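Local atomic coordinates of CRISPR-associated protein, Cse2 family (Thermobifida fusca, PDB entry 4H79), a protein that probably binds nucleic acid as the CasB (Cse2) subunit of the CRISPR-associated Cascade complex. Residues L121-S124 and S125-D128. Residues are numbered along the deposited sequence; the frame is centred on the assembly and turned at random.
Sequences LMPS and SEID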
ATOM      1  N   LEU A 121      13.425   6.959  -7.092  1.00 19.08           N
ATOM      2  CA  LEU A 121      13.138   8.425  -7.201  1.00 21.45           C
ATOM      3  C   LEU A 121      14.396   9.270  -7.235  1.00 23.33           C
ATOM      4  O   LEU A 121      14.349  10.435  -7.560  1.00 23.77           O
ATOM      5  CB  LEU A 121      12.255   8.906  -6.028  1.00 22.39           C
ATOM      6  CG  LEU A 121      10.832   8.340  -5.979  1.00 19.58           C
ATOM      7  CD1 LEU A 121      10.119   8.748  -4.659  1.00 19.29           C
ATOM      8  CD2 LEU A 121      10.010   8.814  -7.179  1.00 18.60           C
ATOM      9  N   MET A 122      15.546   8.670  -6.960  1.00 21.20           N
ATOM     10  CA  MET A 122      16.812   9.474  -6.942  1.00 24.54           C
ATOM     11  C   MET A 122      17.877   8.730  -7.758  1.00 20.73           C
ATOM     12  O   MET A 122      17.709   7.534  -8.046  1.00 21.78           O
ATOM     13  CB  MET A 122      17.271   9.781  -5.462  1.00 27.14           C
ATOM     14  CG  MET A 122      17.498   8.581  -4.674  1.00 32.77           C
ATOM     15  SD  MET A 122      17.212   8.893  -2.881  1.00 30.13           S
ATOM     16  CE  MET A 122      15.470   9.150  -2.751  1.00 35.42           C
ATOM     17  N   PRO A 123      18.962   9.407  -8.115  1.00 24.86           N
ATOM     18  CA  PRO A 123      20.040   8.710  -8.922  1.00 32.07           C
ATOM     19  C   PRO A 123      20.596   7.548  -8.082  1.00 37.32           C
ATOM     20  O   PRO A 123      20.695   7.678  -6.860  1.00 36.19           O
ATOM     21  CB  PRO A 123      21.087   9.816  -9.119  1.00 32.48           C
ATOM     22  CG  PRO A 123      20.270  11.120  -9.031  1.00 29.93           C
ATOM     23  CD  PRO A 123      19.295  10.830  -7.887  1.00 30.34           C
ATOM     24  N   SER A 124      20.933   6.408  -8.690  1.00 43.58           N
ATOM     25  CA  SER A 124      21.410   5.262  -7.907  1.00 50.50           C
ATOM     26  C   SER A 124      22.742   5.619  -7.254  1.00 45.01           C
ATOM     27  O   SER A 124      23.076   5.064  -6.231  1.00 57.77           O
ATOM     28  CB  SER A 124      21.523   3.992  -8.733  1.00 47.81           C
ATOM     29  OG  SER A 124      22.531   4.190  -9.673  1.00 66.77           O
ATOM     30  N   SER A 125      23.434   6.583  -7.860  1.00 44.31           N
ATOM     31  CA  SER A 125      24.644   7.239  -7.360  1.00 60.43           C
ATOM     32  C   SER A 125      24.426   7.939  -5.962  1.00 54.53           C
ATOM     33  O   SER A 125      25.293   7.874  -5.083  1.00 59.52           O
ATOM     34  CB  SER A 125      25.136   8.209  -8.491  1.00 77.41           C
ATOM     35  OG  SER A 125      26.240   9.079  -8.165  1.00 61.70           O
ATOM     36  N   GLU A 126      23.240   8.523  -5.739  1.00 50.01           N
ATOM     37  CA  GLU A 126      23.033   9.616  -4.756  1.00 36.56           C
ATOM     38  C   GLU A 126      21.874   9.344  -3.793  1.00 36.46           C
ATOM     39  O   GLU A 126      21.055   8.490  -4.014  1.00 41.01           O
ATOM     40  CB  GLU A 126      22.759  11.020  -5.483  1.00 38.01           C
ATOM     41  CG  GLU A 126      23.870  11.499  -6.426  1.00 48.53           C
ATOM     42  CD  GLU A 126      25.306  11.450  -5.812  1.00 69.39           C
ATOM     43  OE1 GLU A 126      25.433  11.471  -4.548  1.00 70.84           O
ATOM     44  OE2 GLU A 126      26.322  11.405  -6.586  1.00 67.10           O
ATOM     45  N   ILE A 127      21.796  10.117  -2.727  1.00 30.37           N
ATOM     46  CA  ILE A 127      20.650  10.128  -1.870  1.00 33.05           C
ATOM     47  C   ILE A 127      20.082  11.585  -1.798  1.00 37.80           C
ATOM     48  O   ILE A 127      20.808  12.506  -1.451  1.00 40.02           O
ATOM     49  CB  ILE A 127      21.018   9.632  -0.479  1.00 28.21           C
ATOM     50  CG1 ILE A 127      21.241   8.088  -0.514  1.00 30.02           C
ATOM     51  CG2 ILE A 127      19.917  10.066   0.507  1.00 27.06           C
ATOM     52  CD1 ILE A 127      21.480   7.473   0.862  1.00 38.21           C
ATOM     53  N   ASP A 128      18.816  11.788  -2.172  1.00 30.64           N
ATOM     54  CA  ASP A 128      18.119  13.092  -1.942  1.00 31.51           C
ATOM     55  C   ASP A 128      17.780  13.144  -0.437  1.00 29.74           C
ATOM     56  O   ASP A 128      16.904  12.427   0.033  1.00 30.12           O
ATOM     57  CB  ASP A 128      16.875  13.147  -2.835  1.00 34.72           C
ATOM     58  CG  ASP A 128      15.860  14.255  -2.451  1.00 43.05           C
ATOM     59  OD1 ASP A 128      14.967  14.434  -3.250  1.00 49.98           O
ATOM     60  OD2 ASP A 128      15.861  14.912  -1.388  1.00 49.11           O
TER
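From Pro123 to Glu126 the backbone reverses in a tight beta turn of the type I/III family, with both corners, Ser124 and Ser125, at helical angles closer to type III, and it is closed by Glu126 N donating to Pro123 O at 2.9 Å. The bond is nearly straight at the hydrogen (165°), although the N-H comes from above the plane of the carbonyl rather than within it. Proline suits the position just before the corners: its ring restrains phi and so limits the ways the chain can enter the turn. Pro123 CB lies 4.2 Å from Glu126 CB, across the base of the turn. Serines, small and polar, fit the exposed bend. Ser125 OG, anti to the backbone N (chi1 173°), reaches forward to Glu126 OE2 at 2.8 Å, above the carboxylate plane, and the bend of the glutamate chain at chi2 folds its acid back to receive it. Further from the bend, Met122 reaches across to the returning chain. Its chi1 of 59° sets CG between the backbone N and carbonyl carbon. Met122 CG faces Glu126 O at 3.6 Å. The long, flexible chain then lays Met122 SD 3.4 Å from Asp128 N, a weak N-H to sulfur hydrogen bond. Met122 SD also rests on Ile127 CA at 3.8 Å, so one unbranched side chain serves as both apolar filler and soft acceptor. Asp128 N-caps helix 129-138, its OD2 accepting from Leu131 N, while Arg119 NH2, at the end of helix 114-119, donates a hydrogen bond to Glu126 O. The loop thus links these two helices, with Met122 packed against Leu131 and Phe194 of helix 180-195.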